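Local coordinates for lectin (Trichosanthes anguina, PDB 4HR6), which probably forms the ribosome-inactivating-protein-like part of a nontoxic, three-chain seed lectin related to type II ribosome-inactivating proteins, in which beta-trefoil domains bind carbohydrate, at residues B[12-17]-B[91-96]; B[86-91]-B[108-113]; B[147-152]-B[171-176]; B[120-125]-B[141-146]. All coordinates share one frame; numbering follows the deposited sequence.

Contact 1. Residues B[12-17]-B[91-96]; sequences KDESIT and AISNLF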
loop_
_atom_site.group_PDB
_atom_site.type_symbol
_atom_site.label_atom_id
_atom_site.label_comp_id
_atom_site.label_asym_id
_atom_site.label_seq_id
_atom_site.Cartn_x
_atom_site.Cartn_y
_atom_site.Cartn_z
ATOM N N LYS B 12 -33.287 6.763 9.480
ATOM C CA LYS B 12 -34.749 6.757 9.345
ATOM C C LYS B 12 -35.291 5.398 8.880
ATOM O O LYS B 12 -36.466 5.294 8.549
ATOM C CB LYS B 12 -35.202 7.840 8.366
ATOM C CG LYS B 12 -34.896 9.260 8.820
ATOM C CD LYS B 12 -34.908 10.262 7.664
ATOM C CE LYS B 12 -36.285 10.406 7.034
ATOM N NZ LYS B 12 -36.252 11.194 5.762
ATOM N N ASP B 13 -34.438 4.372 8.848
ATOM C CA ASP B 13 -34.769 3.060 8.264
ATOM C C ASP B 13 -35.206 3.077 6.792
ATOM O O ASP B 13 -36.006 2.270 6.381
ATOM C CB ASP B 13 -35.823 2.341 9.108
ATOM C CG ASP B 13 -35.260 1.832 10.391
ATOM O OD1 ASP B 13 -34.452 0.877 10.322
ATOM O OD2 ASP B 13 -35.616 2.393 11.458
ATOM N N GLU B 14 -34.679 4.008 6.012
ATOM C CA GLU B 14 -34.867 4.003 4.582
ATOM C C GLU B 14 -33.715 3.194 3.978
ATOM O O GLU B 14 -32.542 3.480 4.253
ATOM C CB GLU B 14 -34.812 5.421 4.046
ATOM C CG GLU B 14 -35.766 6.421 4.690
ATOM C CD GLU B 14 -35.238 7.849 4.603
ATOM O OE1 GLU B 14 -34.015 8.068 4.877
ATOM O OE2 GLU B 14 -36.037 8.749 4.261
ATOM N N SER B 15 -34.035 2.205 3.147
ATOM C CA SER B 15 -33.012 1.386 2.478
ATOM C C SER B 15 -32.945 1.665 0.981
ATOM O O SER B 15 -33.968 1.810 0.316
ATOM C CB SER B 15 -33.298 -0.084 2.697
ATOM O OG SER B 15 -32.919 -0.464 3.998
ATOM N N ILE B 16 -31.730 1.768 0.454
ATOM C CA ILE B 16 -31.520 1.748 -0.990
ATOM C C ILE B 16 -30.668 0.543 -1.365
ATOM O O ILE B 16 -29.885 0.061 -0.558
ATOM C CB ILE B 16 -30.846 3.019 -1.503
ATOM C CG1 ILE B 16 -29.408 3.142 -0.980
ATOM C CG2 ILE B 16 -31.678 4.248 -1.120
ATOM C CD1 ILE B 16 -28.671 4.322 -1.569
ATOM N N THR B 17 -30.851 0.050 -2.585
ATOM C CA THR B 17 -30.030 -1.019 -3.101
ATOM C C THR B 17 -29.215 -0.473 -4.256
ATOM O O THR B 17 -29.760 0.040 -5.226
ATOM C CB THR B 17 -30.876 -2.195 -3.594
ATOM O OG1 THR B 17 -31.554 -2.767 -2.485
ATOM C CG2 THR B 17 -30.002 -3.267 -4.209
ATOM N N ALA B 91 -27.116 11.479 2.516
ATOM C CA ALA B 91 -26.995 10.972 1.152
ATOM C C ALA B 91 -27.959 9.812 0.876
ATOM O O ALA B 91 -28.629 9.789 -0.143
ATOM C CB ALA B 91 -25.571 10.549 0.878
ATOM N N ILE B 92 -28.046 8.876 1.805
ATOM C CA ILE B 92 -28.947 7.759 1.654
ATOM C C ILE B 92 -30.397 8.275 1.496
ATOM O O ILE B 92 -31.115 7.906 0.534
ATOM C CB ILE B 92 -28.801 6.781 2.844
ATOM C CG1 ILE B 92 -27.448 6.084 2.777
ATOM C CG2 ILE B 92 -29.896 5.721 2.822
ATOM C CD1 ILE B 92 -27.103 5.282 4.024
ATOM N N SER B 93 -30.798 9.176 2.393
ATOM C CA SER B 93 -32.137 9.772 2.335
ATOM C C SER B 93 -32.451 10.436 1.023
ATOM O O SER B 93 -33.558 10.275 0.511
ATOM C CB SER B 93 -32.341 10.783 3.473
ATOM O OG SER B 93 -32.328 10.091 4.713
ATOM N N ASN B 94 -31.494 11.200 0.494
ATOM C CA ASN B 94 -31.698 11.895 -0.753
ATOM C C ASN B 94 -31.907 10.937 -1.932
ATOM O O ASN B 94 -32.701 11.225 -2.835
ATOM C CB ASN B 94 -30.512 12.795 -1.079
ATOM C CG ASN B 94 -30.322 13.910 -0.078
ATOM O OD1 ASN B 94 -31.278 14.460 0.464
ATOM N ND2 ASN B 94 -29.068 14.242 0.183
ATOM N N LEU B 95 -31.136 9.847 -1.951
ATOM C CA LEU B 95 -31.314 8.797 -2.954
ATOM C C LEU B 95 -32.664 8.114 -2.777
ATOM O O LEU B 95 -33.337 7.838 -3.752
ATOM C CB LEU B 95 -30.214 7.737 -2.874
ATOM C CG LEU B 95 -28.791 8.034 -3.354
ATOM C CD1 LEU B 95 -28.096 6.775 -3.866
ATOM C CD2 LEU B 95 -28.741 9.101 -4.405
ATOM N N PHE B 96 -33.034 7.831 -1.540
ATOM C CA PHE B 96 -34.312 7.198 -1.250
ATOM C C PHE B 96 -35.504 8.010 -1.748
ATOM O O PHE B 96 -36.435 7.437 -2.315
ATOM C CB PHE B 96 -34.464 6.937 0.235
ATOM C CG PHE B 96 -35.710 6.171 0.591
ATOM C CD1 PHE B 96 -35.728 4.791 0.539
ATOM C CD2 PHE B 96 -36.858 6.836 0.988
ATOM C CE1 PHE B 96 -36.863 4.082 0.880
ATOM C CE2 PHE B 96 -38.007 6.134 1.315
ATOM C CZ PHE B 96 -38.005 4.749 1.267
#
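Ser93 and Glu14 meet through a short hydrogen bond, Ser93 OG to Glu14 OE1 at 2.6 Å, which lands on the syn lone pair of the carboxylate. The other oxygen is held from within its own segment: Lys12 NZ makes a salt bridge to Glu14 OE2 at 2.9 Å, coming from above the carboxylate plane, 40° out of it. The stem of the same glutamate lies on Phe96. Glu14 CB sits 3.7 Å from the centroid of the Phe96 ring, a CH-pi contact over one face, while Ser15 O touches the ring edge in plane, 3.5 Å from Phe96 CD1. A chi1 of -175° turns the Phe96 ring to where its face and edge find these two partners. Further along, Ile16 CD1 presses on Leu95 CD1 at 3.4 Å, tighter than normal van der Waals contact, and Ile16 CG2 lies 4.1 Å from Phe96 CB. Ile92 CG2 rests against Glu14 O. In the next shell Ser10 OG also bonds Glu14 OE1, Tyr30 OH bonds Leu95 O, and Leu95 packs on Leu103 and Ile110 of helix 103-119. Gripped by Ser93, Ser10 and Lys12, the buried carboxylate of Glu14 probably stays ionised, joining the loop that leads into strand 15-21 to helix 85-96 by a polar link beside an apolar one.

Contact 2. Residues B[86-91]-B[108-113]; sequences DPLDFA and LVIIQM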
loop_
_atom_site.group_PDB
_atom_site.type_symbol
_atom_site.label_atom_id
_atom_site.label_comp_id
_atom_site.label_asym_id
_atom_site.label_seq_id
_atom_site.Cartn_x
_atom_site.Cartn_y
_atom_site.Cartn_z
ATOM N N ASP B 86 -22.870 11.521 9.159
ATOM C CA ASP B 86 -24.090 12.268 8.903
ATOM C C ASP B 86 -24.222 12.663 7.442
ATOM O O ASP B 86 -25.308 12.646 6.909
ATOM C CB ASP B 86 -24.200 13.500 9.826
ATOM C CG ASP B 86 -24.324 13.118 11.296
ATOM O OD1 ASP B 86 -25.208 12.315 11.651
ATOM O OD2 ASP B 86 -23.526 13.626 12.108
ATOM N N PRO B 87 -23.116 13.032 6.781
ATOM C CA PRO B 87 -23.254 13.208 5.328
ATOM C C PRO B 87 -23.752 11.952 4.605
ATOM O O PRO B 87 -24.528 12.055 3.661
ATOM C CB PRO B 87 -21.842 13.558 4.897
ATOM C CG PRO B 87 -21.280 14.283 6.112
ATOM C CD PRO B 87 -21.807 13.494 7.265
ATOM N N LEU B 88 -23.317 10.780 5.047
ATOM C CA LEU B 88 -23.757 9.520 4.450
ATOM C C LEU B 88 -25.239 9.290 4.690
ATOM O O LEU B 88 -25.952 8.908 3.786
ATOM C CB LEU B 88 -22.939 8.359 4.997
ATOM C CG LEU B 88 -23.242 6.963 4.418
ATOM C CD1 LEU B 88 -23.161 6.917 2.890
ATOM C CD2 LEU B 88 -22.285 5.953 5.029
ATOM N N ASP B 89 -25.689 9.533 5.921
ATOM C CA ASP B 89 -27.093 9.378 6.307
ATOM C C ASP B 89 -27.965 10.283 5.433
ATOM O O ASP B 89 -28.971 9.851 4.889
ATOM C CB ASP B 89 -27.266 9.725 7.789
ATOM C CG ASP B 89 -28.563 9.184 8.375
ATOM O OD1 ASP B 89 -28.722 7.963 8.453
ATOM O OD2 ASP B 89 -29.426 9.986 8.748
ATOM N N PHE B 90 -27.531 11.534 5.290
ATOM C CA PHE B 90 -28.181 12.515 4.462
ATOM C C PHE B 90 -28.241 11.992 3.000
ATOM O O PHE B 90 -29.267 12.088 2.338
ATOM C CB PHE B 90 -27.375 13.827 4.551
ATOM C CG PHE B 90 -27.967 14.999 3.800
ATOM C CD1 PHE B 90 -27.160 15.833 3.071
ATOM C CD2 PHE B 90 -29.316 15.281 3.849
ATOM C CE1 PHE B 90 -27.681 16.926 2.397
ATOM C CE2 PHE B 90 -29.853 16.363 3.171
ATOM C CZ PHE B 90 -29.037 17.186 2.449
ATOM N N ALA B 91 -27.116 11.479 2.516
ATOM C CA ALA B 91 -26.995 10.972 1.152
ATOM C C ALA B 91 -27.959 9.812 0.876
ATOM O O ALA B 91 -28.629 9.789 -0.143
ATOM C CB ALA B 91 -25.571 10.549 0.878
ATOM N N LEU B 108 -21.497 11.195 -4.839
ATOM C CA LEU B 108 -20.101 11.481 -4.483
ATOM C C LEU B 108 -19.739 11.019 -3.056
ATOM O O LEU B 108 -18.691 10.394 -2.827
ATOM C CB LEU B 108 -19.846 12.966 -4.646
ATOM C CG LEU B 108 -19.021 13.513 -5.814
ATOM C CD1 LEU B 108 -18.695 12.515 -6.888
ATOM C CD2 LEU B 108 -19.671 14.769 -6.393
ATOM N N VAL B 109 -20.634 11.268 -2.112
ATOM C CA VAL B 109 -20.436 10.802 -0.751
ATOM C C VAL B 109 -20.399 9.278 -0.674
ATOM O O VAL B 109 -19.470 8.678 -0.112
ATOM C CB VAL B 109 -21.537 11.351 0.176
ATOM C CG1 VAL B 109 -21.402 10.770 1.565
ATOM C CG2 VAL B 109 -21.480 12.879 0.240
ATOM N N ILE B 110 -21.421 8.648 -1.250
ATOM C CA ILE B 110 -21.612 7.220 -1.119
ATOM C C ILE B 110 -20.500 6.451 -1.837
ATOM O O ILE B 110 -19.941 5.512 -1.289
ATOM C CB ILE B 110 -22.999 6.805 -1.646
ATOM C CG1 ILE B 110 -24.079 7.254 -0.670
ATOM C CG2 ILE B 110 -23.073 5.298 -1.827
ATOM C CD1 ILE B 110 -25.436 7.423 -1.298
ATOM N N ILE B 111 -20.181 6.859 -3.056
ATOM C CA ILE B 111 -19.168 6.178 -3.837
ATOM C C ILE B 111 -17.833 6.207 -3.081
ATOM O O ILE B 111 -17.177 5.183 -2.929
ATOM C CB ILE B 111 -19.072 6.786 -5.267
ATOM C CG1 ILE B 111 -20.317 6.385 -6.070
ATOM C CG2 ILE B 111 -17.820 6.332 -5.995
ATOM C CD1 ILE B 111 -20.455 7.111 -7.383
ATOM N N GLN B 112 -17.457 7.368 -2.570
ATOM C CA GLN B 112 -16.187 7.479 -1.865
ATOM C C GLN B 112 -16.158 6.664 -0.586
ATOM O O GLN B 112 -15.204 5.941 -0.335
ATOM C CB GLN B 112 -15.857 8.927 -1.592
ATOM C CG GLN B 112 -15.505 9.669 -2.857
ATOM C CD GLN B 112 -15.059 11.067 -2.573
ATOM O OE1 GLN B 112 -15.877 11.967 -2.368
ATOM N NE2 GLN B 112 -13.759 11.266 -2.558
ATOM N N MET B 113 -17.224 6.748 0.198
ATOM C CA MET B 113 -17.262 6.106 1.501
ATOM C C MET B 113 -17.476 4.607 1.428
ATOM O O MET B 113 -17.205 3.906 2.413
ATOM C CB MET B 113 -18.333 6.725 2.370
ATOM C CG MET B 113 -17.984 8.115 2.850
ATOM S SD MET B 113 -19.233 8.847 3.929
ATOM C CE MET B 113 -19.037 7.845 5.409
#
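Two helices of the ribosome-inactivating-protein fold, 85-96 and 103-119, cross obliquely here with opposed chain directions and pack through apolar side chains, with no hydrogen bond between them. Their local axes approach to 9.2 Å at an angle of 123° between chain directions, and the backbones come nearest at Leu88 and Val109. Leu88 carries the largest share of the contact from its helix. Its side chain leaves the backbone opposite the N (chi1 -177°), and the two methyls divide the work: Leu88 CD1 meets Ile110 CG1 at 3.7 Å, the side chains crossing at about a right angle, whereas Leu88 CD2 reaches Met113 CE at 3.8 Å. The methionine is extended to its sulfur and then bends (chi3 70°), which brings the terminal methyl up to Leu88 CD2, the two side chains crossing at a slant; Met113 SD also touches Leu88 CB at 3.9 Å. One turn on, Ala91 CB touches Ile110 CD1 at 3.8 Å and Val109 CB at 4.2 Å, thereby lying against two consecutive residues of helix 103-119. Val109 CG1 fits over the backbone at Leu88 CA, 3.9 Å away, and borders the ring of Pro87, with Pro87 CB at 4.4 Å from Val109 CG1. Around this seam, Met113 continues onto Val127 and Phe131 of helix 121-132, Leu108 and Ile111 turn to Phe67 and Leu70 of helix 67-74, and Leu88 also packs on Leu5 of another chain of the lectin.

Contact 3. Residues B[147-152]-B[171-176]; sequences EDNWSE and VELYNS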
loop_
_atom_site.group_PDB
_atom_site.type_symbol
_atom_site.label_atom_id
_atom_site.label_comp_id
_atom_site.label_asym_id
_atom_site.label_seq_id
_atom_site.Cartn_x
_atom_site.Cartn_y
_atom_site.Cartn_z
ATOM N N GLU B 147 -7.813 7.943 -5.667
ATOM C CA GLU B 147 -9.034 7.688 -6.440
ATOM C C GLU B 147 -8.777 7.808 -7.944
ATOM O O GLU B 147 -9.141 6.926 -8.719
ATOM C CB GLU B 147 -10.145 8.650 -6.022
ATOM C CG GLU B 147 -10.687 8.387 -4.615
ATOM C CD GLU B 147 -11.660 9.454 -4.146
ATOM O OE1 GLU B 147 -11.961 10.379 -4.914
ATOM O OE2 GLU B 147 -12.125 9.392 -3.000
ATOM N N ASP B 148 -8.131 8.893 -8.332
ATOM C CA ASP B 148 -7.874 9.179 -9.727
ATOM C C ASP B 148 -6.856 8.227 -10.383
ATOM O O ASP B 148 -6.864 8.075 -11.604
ATOM C CB ASP B 148 -7.409 10.629 -9.887
ATOM C CG ASP B 148 -8.518 11.643 -9.618
ATOM O OD1 ASP B 148 -9.709 11.280 -9.552
ATOM O OD2 ASP B 148 -8.181 12.825 -9.474
ATOM N N ASN B 149 -5.986 7.594 -9.598
ATOM C CA ASN B 149 -4.936 6.712 -10.161
ATOM C C ASN B 149 -5.138 5.224 -9.982
ATOM O O ASN B 149 -4.263 4.445 -10.342
ATOM C CB ASN B 149 -3.578 7.093 -9.572
ATOM C CG ASN B 149 -3.036 8.369 -10.165
ATOM O OD1 ASN B 149 -2.680 8.405 -11.325
ATOM N ND2 ASN B 149 -3.000 9.417 -9.390
ATOM N N TRP B 150 -6.279 4.804 -9.430
ATOM C CA TRP B 150 -6.494 3.382 -9.126
ATOM C C TRP B 150 -6.337 2.459 -10.327
ATOM O O TRP B 150 -5.763 1.371 -10.223
ATOM C CB TRP B 150 -7.888 3.186 -8.544
ATOM C CG TRP B 150 -8.232 1.795 -8.274
ATOM C CD1 TRP B 150 -7.670 0.989 -7.342
ATOM C CD2 TRP B 150 -9.261 1.021 -8.907
ATOM N NE1 TRP B 150 -8.276 -0.249 -7.354
ATOM C CE2 TRP B 150 -9.247 -0.259 -8.312
ATOM C CE3 TRP B 150 -10.180 1.281 -9.932
ATOM C CZ2 TRP B 150 -10.118 -1.281 -8.697
ATOM C CZ3 TRP B 150 -11.051 0.268 -10.317
ATOM C CH2 TRP B 150 -11.022 -0.997 -9.689
ATOM N N SER B 151 -6.895 2.877 -11.458
ATOM C CA SER B 151 -6.792 2.098 -12.680
ATOM C C SER B 151 -5.349 1.932 -13.115
ATOM O O SER B 151 -4.909 0.842 -13.430
ATOM C CB SER B 151 -7.574 2.771 -13.813
ATOM O OG SER B 151 -7.478 1.963 -14.966
ATOM N N GLU B 152 -4.637 3.040 -13.140
ATOM C CA GLU B 152 -3.238 3.090 -13.526
ATOM C C GLU B 152 -2.336 2.316 -12.549
ATOM O O GLU B 152 -1.419 1.624 -12.985
ATOM C CB GLU B 152 -2.817 4.550 -13.584
ATOM C CG GLU B 152 -1.421 4.815 -14.096
ATOM C CD GLU B 152 -1.192 4.365 -15.532
ATOM O OE1 GLU B 152 -2.159 4.242 -16.302
ATOM O OE2 GLU B 152 -0.020 4.136 -15.887
ATOM N N VAL B 171 3.721 6.776 -11.067
ATOM C CA VAL B 171 2.451 7.278 -10.536
ATOM C C VAL B 171 2.729 8.393 -9.525
ATOM O O VAL B 171 3.587 8.244 -8.674
ATOM C CB VAL B 171 1.676 6.167 -9.819
ATOM C CG1 VAL B 171 0.373 6.714 -9.248
ATOM C CG2 VAL B 171 1.410 4.998 -10.764
ATOM N N GLU B 172 1.973 9.482 -9.612
ATOM C CA GLU B 172 2.132 10.644 -8.761
ATOM C C GLU B 172 1.102 10.635 -7.648
ATOM O O GLU B 172 -0.075 10.864 -7.885
ATOM C CB GLU B 172 1.969 11.923 -9.586
ATOM C CG GLU B 172 2.773 11.904 -10.872
ATOM C CD GLU B 172 2.952 13.278 -11.480
ATOM O OE1 GLU B 172 1.947 13.967 -11.738
ATOM O OE2 GLU B 172 4.107 13.665 -11.696
ATOM N N LEU B 173 1.547 10.351 -6.429
ATOM C CA LEU B 173 0.668 10.392 -5.266
ATOM C C LEU B 173 1.077 11.501 -4.312
ATOM O O LEU B 173 2.204 11.982 -4.350
ATOM C CB LEU B 173 0.690 9.059 -4.543
ATOM C CG LEU B 173 0.172 7.845 -5.311
ATOM C CD1 LEU B 173 0.232 6.630 -4.402
ATOM C CD2 LEU B 173 -1.247 8.068 -5.816
ATOM N N TYR B 174 0.136 11.909 -3.473
ATOM C CA TYR B 174 0.366 12.908 -2.459
ATOM C C TYR B 174 0.217 12.316 -1.077
ATOM O O TYR B 174 -0.577 11.412 -0.882
ATOM C CB TYR B 174 -0.613 14.063 -2.633
ATOM C CG TYR B 174 -0.298 14.878 -3.837
ATOM C CD1 TYR B 174 -0.847 14.563 -5.069
ATOM C CD2 TYR B 174 0.586 15.947 -3.761
ATOM C CE1 TYR B 174 -0.557 15.305 -6.197
ATOM C CE2 TYR B 174 0.891 16.698 -4.886
ATOM C CZ TYR B 174 0.317 16.370 -6.098
ATOM O OH TYR B 174 0.612 17.104 -7.223
ATOM N N ASN B 175 0.992 12.835 -0.117
ATOM C CA ASN B 175 0.821 12.468 1.289
ATOM C C ASN B 175 -0.081 13.473 1.958
ATOM O O ASN B 175 -0.542 14.405 1.308
ATOM C CB ASN B 175 2.169 12.263 2.015
ATOM C CG ASN B 175 2.963 13.549 2.244
ATOM O OD1 ASN B 175 2.505 14.673 2.028
ATOM N ND2 ASN B 175 4.188 13.366 2.688
ATOM N N SER B 176 -0.370 13.260 3.235
ATOM C CA SER B 176 -1.266 14.152 3.977
ATOM C C SER B 176 -0.733 15.580 4.164
ATOM O O SER B 176 -1.501 16.475 4.497
ATOM C CB SER B 176 -1.621 13.557 5.345
ATOM O OG SER B 176 -2.063 12.223 5.221
HETATM O O HOH W 1 0.072 9.516 -11.933
#
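Asn149 and Val171 bury the most surface here, with Glu152 adding a smaller share. The amide of Asn149 lies against one branch of the valine: Asn149 CG is 3.9 Å from Val171 CG1, and Asn149 CB is 4.0 Å from the same methyl, the two side chains running antiparallel alongside one another. A chi1 of 179° puts Val171 CG1 against Asn149 and leaves CG2 for Glu152, whose CG stands 4.4 Å from Val171 CG2. The polar link is indirect. A water donates to Asn149 OD1 at 3.0 Å and accepts from Glu172 N at 3.0 Å, bridging side chain and strand backbone. On the other side of the amide, Asn149 ND2 lies 3.6 Å from Glu172 O, but its hydrogen bond goes back to Ser145 O, one turn earlier in the helix. Both amide ends are thus engaged, which fixes the flip of the group. The carboxylate of Glu152 turns to other partners, Gln156 and Asn1 of another chain of the lectin. Beyond the pair, Val171 also packs on Ile153, and backbone bonds tie the strand to Val183 and Ile181. Helix 141-159, kinked in this stretch, thereby packs beside the two-stranded antiparallel sheet of 166-174 and 180-185, a pairing of long helix and beta-hairpin characteristic of the C-terminal region of the ribosome-inactivating-protein fold.

Contact 4. Residues B[120-125]-B[141-146]; sequences FRFIEQ and LAIVSL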
loop_
_atom_site.group_PDB
_atom_site.type_symbol
_atom_site.label_atom_id
_atom_site.label_comp_id
_atom_site.label_asym_id
_atom_site.label_seq_id
_atom_site.Cartn_x
_atom_site.Cartn_y
_atom_site.Cartn_z
ATOM N N PHE B 120 -8.899 1.068 -1.133
ATOM C CA PHE B 120 -7.720 1.597 -0.455
ATOM C C PHE B 120 -7.880 1.600 1.078
ATOM O O PHE B 120 -8.808 2.206 1.595
ATOM C CB PHE B 120 -7.448 3.031 -0.891
ATOM C CG PHE B 120 -7.110 3.180 -2.344
ATOM C CD1 PHE B 120 -5.831 2.915 -2.803
ATOM C CD2 PHE B 120 -8.081 3.585 -3.259
ATOM C CE1 PHE B 120 -5.514 3.058 -4.144
ATOM C CE2 PHE B 120 -7.775 3.726 -4.601
ATOM C CZ PHE B 120 -6.485 3.465 -5.044
ATOM N N ARG B 121 -6.945 0.954 1.776
ATOM C CA ARG B 121 -6.865 0.977 3.240
ATOM C C ARG B 121 -6.759 2.396 3.797
ATOM O O ARG B 121 -7.412 2.721 4.776
ATOM C CB ARG B 121 -5.694 0.116 3.725
ATOM C CG ARG B 121 -5.890 -1.385 3.497
ATOM C CD ARG B 121 -5.125 -2.217 4.544
ATOM N NE ARG B 121 -5.430 -3.639 4.430
ATOM C CZ ARG B 121 -4.822 -4.501 3.603
ATOM N NH1 ARG B 121 -3.831 -4.113 2.799
ATOM N NH2 ARG B 121 -5.203 -5.778 3.586
ATOM N N PHE B 122 -6.019 3.269 3.129
ATOM C CA PHE B 122 -5.887 4.655 3.576
ATOM C C PHE B 122 -7.231 5.388 3.629
ATOM O O PHE B 122 -7.487 6.193 4.546
ATOM C CB PHE B 122 -4.913 5.410 2.673
ATOM C CG PHE B 122 -4.679 6.816 3.092
ATOM C CD1 PHE B 122 -3.868 7.096 4.177
ATOM C CD2 PHE B 122 -5.280 7.864 2.427
ATOM C CE1 PHE B 122 -3.652 8.405 4.585
ATOM C CE2 PHE B 122 -5.076 9.173 2.829
ATOM C CZ PHE B 122 -4.249 9.446 3.907
ATOM N N ILE B 123 -8.104 5.090 2.666
ATOM C CA ILE B 123 -9.409 5.735 2.609
ATOM C C ILE B 123 -10.345 5.079 3.610
ATOM O O ILE B 123 -11.064 5.747 4.313
ATOM C CB ILE B 123 -10.011 5.728 1.176
ATOM C CG1 ILE B 123 -9.132 6.556 0.252
ATOM C CG2 ILE B 123 -11.425 6.308 1.177
ATOM C CD1 ILE B 123 -9.529 6.456 -1.209
ATOM N N GLU B 124 -10.330 3.774 3.673
ATOM C CA GLU B 124 -11.052 3.072 4.719
ATOM C C GLU B 124 -10.750 3.658 6.115
ATOM O O GLU B 124 -11.669 3.935 6.894
ATOM C CB GLU B 124 -10.679 1.606 4.693
ATOM C CG GLU B 124 -11.437 0.752 5.700
ATOM C CD GLU B 124 -10.794 -0.604 5.905
ATOM O OE1 GLU B 124 -11.392 -1.448 6.613
ATOM O OE2 GLU B 124 -9.709 -0.835 5.336
ATOM N N GLN B 125 -9.464 3.832 6.415
ATOM C CA GLN B 125 -9.035 4.315 7.723
ATOM C C GLN B 125 -9.448 5.761 7.946
ATOM O O GLN B 125 -9.888 6.108 9.026
ATOM C CB GLN B 125 -7.519 4.146 7.936
ATOM C CG GLN B 125 -7.061 4.420 9.378
ATOM C CD GLN B 125 -7.746 3.520 10.396
ATOM O OE1 GLN B 125 -7.659 2.311 10.312
ATOM N NE2 GLN B 125 -8.455 4.114 11.343
ATOM N N LEU B 141 -5.609 16.002 -1.303
ATOM C CA LEU B 141 -4.931 15.380 -2.429
ATOM C C LEU B 141 -4.453 13.958 -2.174
ATOM O O LEU B 141 -4.306 13.166 -3.109
ATOM C CB LEU B 141 -3.751 16.255 -2.860
ATOM C CG LEU B 141 -4.177 17.566 -3.520
ATOM C CD1 LEU B 141 -2.993 18.497 -3.712
ATOM C CD2 LEU B 141 -4.832 17.273 -4.865
ATOM N N ALA B 142 -4.194 13.629 -0.917
ATOM C CA ALA B 142 -3.854 12.270 -0.559
ATOM C C ALA B 142 -4.947 11.294 -1.008
ATOM O O ALA B 142 -4.657 10.307 -1.665
ATOM C CB ALA B 142 -3.620 12.164 0.942
ATOM N N ILE B 143 -6.194 11.578 -0.646
ATOM C CA ILE B 143 -7.310 10.730 -1.017
ATOM C C ILE B 143 -7.600 10.831 -2.525
ATOM O O ILE B 143 -7.684 9.829 -3.203
ATOM C CB ILE B 143 -8.554 11.056 -0.167
ATOM C CG1 ILE B 143 -8.291 10.580 1.278
ATOM C CG2 ILE B 143 -9.801 10.402 -0.743
ATOM C CD1 ILE B 143 -9.422 10.720 2.271
ATOM N N VAL B 144 -7.721 12.046 -3.037
ATOM C CA VAL B 144 -8.085 12.265 -4.430
ATOM C C VAL B 144 -7.112 11.627 -5.410
ATOM O O VAL B 144 -7.554 11.066 -6.415
ATOM C CB VAL B 144 -8.266 13.762 -4.719
ATOM C CG1 VAL B 144 -8.260 14.054 -6.209
ATOM C CG2 VAL B 144 -9.575 14.239 -4.107
ATOM N N SER B 145 -5.810 11.703 -5.130
ATOM C CA SER B 145 -4.789 11.128 -6.019
ATOM C C SER B 145 -4.858 9.594 -6.067
ATOM O O SER B 145 -4.570 8.986 -7.092
ATOM C CB SER B 145 -3.374 11.609 -5.639
ATOM O OG SER B 145 -2.960 11.130 -4.375
ATOM N N LEU B 146 -5.266 8.970 -4.969
ATOM C CA LEU B 146 -5.507 7.539 -4.966
ATOM C C LEU B 146 -6.719 7.203 -5.840
ATOM O O LEU B 146 -6.657 6.301 -6.666
ATOM C CB LEU B 146 -5.750 7.035 -3.551
ATOM C CG LEU B 146 -4.580 7.094 -2.571
ATOM C CD1 LEU B 146 -5.068 6.706 -1.173
ATOM C CD2 LEU B 146 -3.462 6.178 -3.015
#
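The aromatic contacts centre on Leu146, which meets two phenylalanines of the facing segment. Leu146 CB lies over the centre of the Phe120 ring, 3.9 Å from its centroid and 7° off the normal, as a CH-pi contact. The same leucine sends its branches apart: Leu146 CD2 touches Phe120 CE1 at 3.9 Å, and Leu146 CD1 touches Phe122 CD2 at 3.8 Å. Phe120 CZ also comes to 3.3 Å from Leu146 O. Phe122, in its trans rotamer (chi1 -178°), extends its ring to the other helix, where Phe122 CE2 reaches both Ala142 CB and Ile143 CG1, each at 3.8 Å; its side chain crosses that of Ile143 at about a right angle. These elements are helices 121-132 and 141-159 of the ribosome-inactivating-protein fold, whose local axes come within 10.2 Å at 135° between their directions. Phe120 occupies the N-cap position of the first, directly after helix 103-119 ends, and its ring also meets that of Trp150. Phe122 is stacked on Tyr264 of another chain of the lectin, which brings the subunit interface up to this core. Purely aliphatic packing is made by the isoleucines, Ile123 CD1 lying 4.0 Å from Ile143 CG2 as the side chains pass at a slant, with Leu146 CD1 near Ile123 CG1. Among the polar bonds, none crosses between the segments; Ser145 OG turns back to Leu141 O at 2.7 Å, a carbonyl that also accepts Ser145 N, while Asn194 OD1 takes the N-H of Phe122.

How the contacts relate
Contacts 2 and 4 are buried helix-helix packing without a hydrogen bond across them; contacts 1 and 3 are only partly buried and mix apolar touches with polar links, direct in contact 1 and through a water in contact 3. Each of these two joins a helix to a strand, on opposite sides of the chain's centre, contact centres about 31 Å apart. Contacts 1 and 2 both use helix 85-96 and touch each other through it and 103-119; Ala91 lies in both but packs across only in contact 2. Contacts 3 and 4 share helix 141-159, centres about 8 Å apart. Helix 103-119 leads into 121-132, connecting contacts 2 and 4, and Gln112 probably hydrogen-bonds Glu147 of contact 3.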